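Sortase, SrtB family (Streptococcus pneumoniae PCS8235, PDB 4Y4Q) is a pilus-associated sortase that probably acts as a cysteine transpeptidase in assembling the type II pilus of this pathogen. Local coordinates at residues F104-N116 with T125-F138. Sequence-based numbering, arbitrary orientation.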
loop_
_atom_site.group_PDB
_atom_site.type_symbol
_atom_site.label_atom_id
_atom_site.label_comp_id
_atom_site.label_asym_id
_atom_site.label_seq_id
_atom_site.Cartn_x
_atom_site.Cartn_y
_atom_site.Cartn_z
ATOM N N PHE A 104 11.690 -14.330 -4.434
ATOM C CA PHE A 104 10.256 -14.250 -4.168
ATOM C C PHE A 104 9.362 -14.649 -5.348
ATOM O O PHE A 104 8.344 -13.996 -5.596
ATOM C CB PHE A 104 9.876 -12.830 -3.729
ATOM C CG PHE A 104 10.917 -12.145 -2.883
ATOM C CD1 PHE A 104 10.966 -12.353 -1.511
ATOM C CD2 PHE A 104 11.832 -11.271 -3.459
ATOM C CE1 PHE A 104 11.916 -11.714 -0.726
ATOM C CE2 PHE A 104 12.784 -10.629 -2.683
ATOM C CZ PHE A 104 12.826 -10.851 -1.313
ATOM N N ALA A 105 9.725 -15.709 -6.068
ATOM C CA ALA A 105 8.845 -16.248 -7.107
ATOM C C ALA A 105 7.629 -16.900 -6.450
ATOM O O ALA A 105 6.510 -16.822 -6.963
ATOM C CB ALA A 105 9.587 -17.239 -7.993
ATOM N N ALA A 106 7.868 -17.553 -5.315
ATOM C CA ALA A 106 6.797 -17.951 -4.410
ATOM C C ALA A 106 6.475 -16.738 -3.546
ATOM O O ALA A 106 7.182 -15.729 -3.606
ATOM C CB ALA A 106 7.238 -19.115 -3.550
ATOM N N THR A 107 5.361 -16.771 -2.826
ATOM C CA THR A 107 5.066 -15.708 -1.872
ATOM C C THR A 107 4.746 -14.375 -2.553
ATOM O O THR A 107 3.667 -13.811 -2.365
ATOM C CB THR A 107 6.231 -15.498 -0.885
ATOM O OG1 THR A 107 6.162 -16.482 0.154
ATOM C CG2 THR A 107 6.164 -14.109 -0.269
ATOM N N GLY A 108 5.700 -13.877 -3.339
ATOM C CA GLY A 108 5.585 -12.574 -3.976
ATOM C C GLY A 108 6.241 -11.520 -3.101
ATOM O O GLY A 108 6.611 -11.808 -1.968
ATOM N N ALA A 109 6.397 -10.305 -3.608
ATOM C CA ALA A 109 7.004 -9.241 -2.810
ATOM C C ALA A 109 6.461 -7.880 -3.218
ATOM O O ALA A 109 6.102 -7.677 -4.376
ATOM C CB ALA A 109 8.528 -9.272 -2.929
ATOM N N ILE A 110 6.413 -6.953 -2.265
ATOM C CA ILE A 110 5.851 -5.627 -2.497
ATOM C C ILE A 110 6.925 -4.564 -2.308
ATOM O O ILE A 110 7.587 -4.547 -1.271
ATOM C CB ILE A 110 4.688 -5.379 -1.537
ATOM C CG1 ILE A 110 3.440 -6.095 -2.048
ATOM C CG2 ILE A 110 4.384 -3.912 -1.420
ATOM C CD1 ILE A 110 2.253 -5.869 -1.166
ATOM N N PHE A 111 7.106 -3.696 -3.305
ATOM C CA PHE A 111 8.217 -2.735 -3.324
ATOM C C PHE A 111 7.809 -1.326 -2.902
ATOM O O PHE A 111 6.861 -0.757 -3.449
ATOM C CB PHE A 111 8.786 -2.624 -4.732
ATOM C CG PHE A 111 9.504 -3.853 -5.202
ATOM C CD1 PHE A 111 8.806 -5.016 -5.516
ATOM C CD2 PHE A 111 10.884 -3.840 -5.359
ATOM C CE1 PHE A 111 9.473 -6.147 -5.964
ATOM C CE2 PHE A 111 11.562 -4.969 -5.811
ATOM C CZ PHE A 111 10.856 -6.124 -6.112
ATOM N N LEU A 112 8.535 -0.755 -1.949
ATOM C CA LEU A 112 8.330 0.639 -1.580
ATOM C C LEU A 112 8.899 1.482 -2.708
ATOM O O LEU A 112 9.911 1.110 -3.309
ATOM C CB LEU A 112 9.068 0.984 -0.288
ATOM C CG LEU A 112 8.414 0.695 1.062
ATOM C CD1 LEU A 112 8.007 -0.778 1.210
ATOM C CD2 LEU A 112 9.366 1.097 2.185
ATOM N N ASP A 113 8.242 2.598 -3.009
ATOM C CA ASP A 113 8.789 3.551 -3.971
ATOM C C ASP A 113 10.187 3.928 -3.500
ATOM O O ASP A 113 10.399 4.169 -2.312
ATOM C CB ASP A 113 7.904 4.796 -4.031
ATOM C CG ASP A 113 8.197 5.661 -5.243
ATOM O OD1 ASP A 113 9.265 6.337 -5.276
ATOM O OD2 ASP A 113 7.350 5.660 -6.169
ATOM N N ALA A 114 11.140 3.958 -4.425
ATOM C CA ALA A 114 12.538 4.269 -4.103
ATOM C C ALA A 114 12.751 5.653 -3.480
ATOM O O ALA A 114 13.795 5.907 -2.887
ATOM C CB ALA A 114 13.419 4.099 -5.339
ATOM N N ARG A 115 11.766 6.533 -3.617
ATOM C CA ARG A 115 11.844 7.889 -3.079
ATOM C C ARG A 115 11.322 7.991 -1.637
ATOM O O ARG A 115 11.528 9.014 -0.963
ATOM C CB ARG A 115 11.090 8.873 -3.997
ATOM C CG ARG A 115 11.785 9.139 -5.350
ATOM C CD ARG A 115 10.823 9.669 -6.398
ATOM N NE ARG A 115 9.667 8.786 -6.573
ATOM C CZ ARG A 115 8.645 9.042 -7.387
ATOM N NH1 ARG A 115 8.633 10.164 -8.104
ATOM N NH2 ARG A 115 7.636 8.178 -7.482
ATOM N N ASN A 116 10.636 6.946 -1.175
ATOM C CA ASN A 116 10.083 6.935 0.183
ATOM C C ASN A 116 11.098 6.513 1.251
ATOM O O ASN A 116 12.026 5.740 0.979
ATOM C CB ASN A 116 8.897 5.986 0.279
ATOM C CG ASN A 116 7.586 6.620 -0.150
ATOM O OD1 ASN A 116 6.794 5.994 -0.853
ATOM N ND2 ASN A 116 7.332 7.851 0.299
ATOM N N THR A 125 3.257 6.847 1.772
ATOM C CA THR A 125 4.209 5.845 1.296
ATOM C C THR A 125 3.527 4.983 0.245
ATOM O O THR A 125 2.445 4.416 0.487
ATOM C CB THR A 125 4.667 4.915 2.429
ATOM O OG1 THR A 125 5.222 5.686 3.509
ATOM C CG2 THR A 125 5.713 3.938 1.910
ATOM N N ILE A 126 4.155 4.869 -0.919
ATOM C CA ILE A 126 3.535 4.151 -2.026
ATOM C C ILE A 126 4.257 2.825 -2.217
ATOM O O ILE A 126 5.496 2.781 -2.308
ATOM C CB ILE A 126 3.571 4.981 -3.324
ATOM C CG1 ILE A 126 2.928 6.351 -3.074
ATOM C CG2 ILE A 126 2.875 4.243 -4.471
ATOM C CD1 ILE A 126 2.914 7.251 -4.279
ATOM N N ILE A 127 3.486 1.741 -2.234
ATOM C CA ILE A 127 4.066 0.405 -2.347
ATOM C C ILE A 127 3.435 -0.332 -3.530
ATOM O O ILE A 127 2.230 -0.212 -3.771
ATOM C CB ILE A 127 3.926 -0.375 -1.023
ATOM C CG1 ILE A 127 2.470 -0.641 -0.691
ATOM C CG2 ILE A 127 4.526 0.419 0.139
ATOM C CD1 ILE A 127 2.297 -1.353 0.640
ATOM N N TYR A 128 4.254 -1.076 -4.268
ATOM C CA TYR A 128 3.853 -1.622 -5.559
ATOM C C TYR A 128 3.828 -3.148 -5.558
ATOM O O TYR A 128 4.736 -3.788 -5.027
ATOM C CB TYR A 128 4.833 -1.159 -6.652
ATOM C CG TYR A 128 4.956 0.344 -6.779
ATOM C CD1 TYR A 128 3.973 1.094 -7.425
ATOM C CD2 TYR A 128 6.062 1.015 -6.265
ATOM C CE1 TYR A 128 4.088 2.485 -7.546
ATOM C CE2 TYR A 128 6.187 2.398 -6.381
ATOM C CZ TYR A 128 5.197 3.124 -7.022
ATOM O OH TYR A 128 5.317 4.494 -7.141
ATOM N N GLY A 129 2.798 -3.730 -6.168
ATOM C CA GLY A 129 2.825 -5.149 -6.483
ATOM C C GLY A 129 2.814 -5.338 -7.990
ATOM O O GLY A 129 1.809 -5.038 -8.634
ATOM N N HIS A 130 3.914 -5.828 -8.556
ATOM C CA HIS A 130 4.007 -6.011 -10.004
ATOM C C HIS A 130 3.448 -7.355 -10.433
ATOM O O HIS A 130 3.951 -8.396 -10.019
ATOM C CB HIS A 130 5.460 -5.917 -10.481
ATOM C CG HIS A 130 6.193 -4.710 -9.978
ATOM N ND1 HIS A 130 5.776 -3.421 -10.234
ATOM C CD2 HIS A 130 7.329 -4.601 -9.249
ATOM C CE1 HIS A 130 6.618 -2.569 -9.674
ATOM N NE2 HIS A 130 7.570 -3.260 -9.071
ATOM N N HIS A 131 2.416 -7.336 -11.269
ATOM C CA HIS A 131 1.903 -8.567 -11.856
ATOM C C HIS A 131 2.931 -9.134 -12.836
ATOM O O HIS A 131 3.402 -8.434 -13.734
ATOM C CB HIS A 131 0.558 -8.307 -12.551
ATOM C CG HIS A 131 -0.019 -9.503 -13.252
ATOM N ND1 HIS A 131 -1.217 -9.452 -13.935
ATOM C CD2 HIS A 131 0.428 -10.774 -13.381
ATOM C CE1 HIS A 131 -1.478 -10.637 -14.454
ATOM N NE2 HIS A 131 -0.497 -11.461 -14.133
ATOM N N VAL A 132 3.187 -10.435 -12.688
ATOM C CA VAL A 132 4.073 -11.205 -13.562
ATOM C C VAL A 132 3.299 -12.299 -14.311
ATOM O O VAL A 132 2.450 -12.981 -13.737
ATOM C CB VAL A 132 5.225 -11.851 -12.772
ATOM C CG1 VAL A 132 6.539 -11.152 -13.084
ATOM C CG2 VAL A 132 4.933 -11.812 -11.279
ATOM N N GLU A 133 3.597 -12.444 -15.600
ATOM C CA GLU A 133 2.841 -13.303 -16.529
ATOM C C GLU A 133 2.154 -14.571 -15.995
ATOM O O GLU A 133 0.966 -14.797 -16.253
ATOM C CB GLU A 133 3.741 -13.669 -17.713
ATOM C CG GLU A 133 5.142 -14.099 -17.304
ATOM C CD GLU A 133 6.050 -14.349 -18.494
ATOM O OE1 GLU A 133 5.885 -13.665 -19.527
ATOM O OE2 GLU A 133 6.930 -15.233 -18.398
ATOM N N ASN A 134 2.943 -15.447 -15.374
ATOM C CA ASN A 134 2.429 -16.690 -14.798
ATOM C C ASN A 134 2.741 -16.889 -13.312
ATOM O O ASN A 134 2.252 -17.832 -12.690
ATOM C CB ASN A 134 2.928 -17.894 -15.601
ATOM C CG ASN A 134 1.848 -18.497 -16.479
ATOM O OD1 ASN A 134 0.693 -18.613 -16.071
ATOM N ND2 ASN A 134 2.221 -18.884 -17.693
ATOM N N GLY A 135 3.559 -16.004 -12.752
ATOM C CA GLY A 135 4.006 -16.126 -11.379
ATOM C C GLY A 135 2.976 -15.534 -10.437
ATOM O O GLY A 135 1.772 -15.736 -10.613
ATOM N N VAL A 136 3.443 -14.790 -9.439
ATOM C CA VAL A 136 2.544 -14.217 -8.443
ATOM C C VAL A 136 1.726 -13.061 -9.020
ATOM O O VAL A 136 2.177 -12.345 -9.923
ATOM C CB VAL A 136 3.309 -13.750 -7.180
ATOM C CG1 VAL A 136 4.093 -12.478 -7.467
ATOM C CG2 VAL A 136 2.352 -13.542 -6.012
ATOM N N MET A 137 0.508 -12.910 -8.511
ATOM C CA MET A 137 -0.333 -11.775 -8.854
ATOM C C MET A 137 -0.939 -11.239 -7.577
ATOM O O MET A 137 -0.725 -11.788 -6.494
ATOM C CB MET A 137 -1.431 -12.177 -9.837
ATOM C CG MET A 137 -0.904 -12.814 -11.115
ATOM S SD MET A 137 -2.186 -13.534 -12.155
ATOM C CE MET A 137 -3.001 -14.594 -10.969
ATOM N N PHE A 138 -1.702 -10.169 -7.707
ATOM C CA PHE A 138 -2.189 -9.453 -6.544
ATOM C C PHE A 138 -3.674 -9.273 -6.721
ATOM O O PHE A 138 -4.218 -8.178 -6.550
ATOM C CB PHE A 138 -1.432 -8.130 -6.403
ATOM C CG PHE A 138 0.046 -8.323 -6.269
ATOM C CD1 PHE A 138 0.849 -8.443 -7.397
ATOM C CD2 PHE A 138 0.628 -8.464 -5.014
ATOM C CE1 PHE A 138 2.220 -8.670 -7.279
ATOM C CE2 PHE A 138 1.992 -8.690 -4.883
ATOM C CZ PHE A 138 2.794 -8.790 -6.020
HETATM O O HOH W 1 6.005 -6.850 -7.075
#
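Ile110 pushes its CG2 branch against the beta carbon of Ile127, 3.6 Å from CG2 to CB, while Leu112 sets CD1 against CG2 of the same Ile127. Ile127 thus fills the hollow between Ile110 and Leu112. Its CG1 takes the crowded position between backbone N and carbonyl carbon (chi1 65°), leaving CG2 for Leu112. Farther along, CG1 of Ile110 lies against CE2 of Phe138. Ile75 and Leu221 of adjoining strands pack on both isoleucines, so this face of the antiparallel pair 110-112 and 124-129 lines the apolar core of the sortase beta-barrel. Phe111 and Tyr128, a hydrogen-bonded pair, point to the other face, where Phe111 meets His130 obliquely, planes at 42°. Tyrosine is long enough to reach Asp113: its OH gives a 2.5 Å bond to the anti lone pair of OD2. Arg115 grips that carboxylate side-on through NE and NH2, and its backbone N closes an Asx turn on OD1, fixing the carboxylate's rotation. Asn116 OD1 accepts from Ile126 N at 2.9 Å, as a backbone carbonyl would beyond strand 110-112. At the far end, Val136 straddles Gly108, CG1 3.8 Å from the glycine's CA; the backbone angles suit glycine, and a beta carbon would hit CG2.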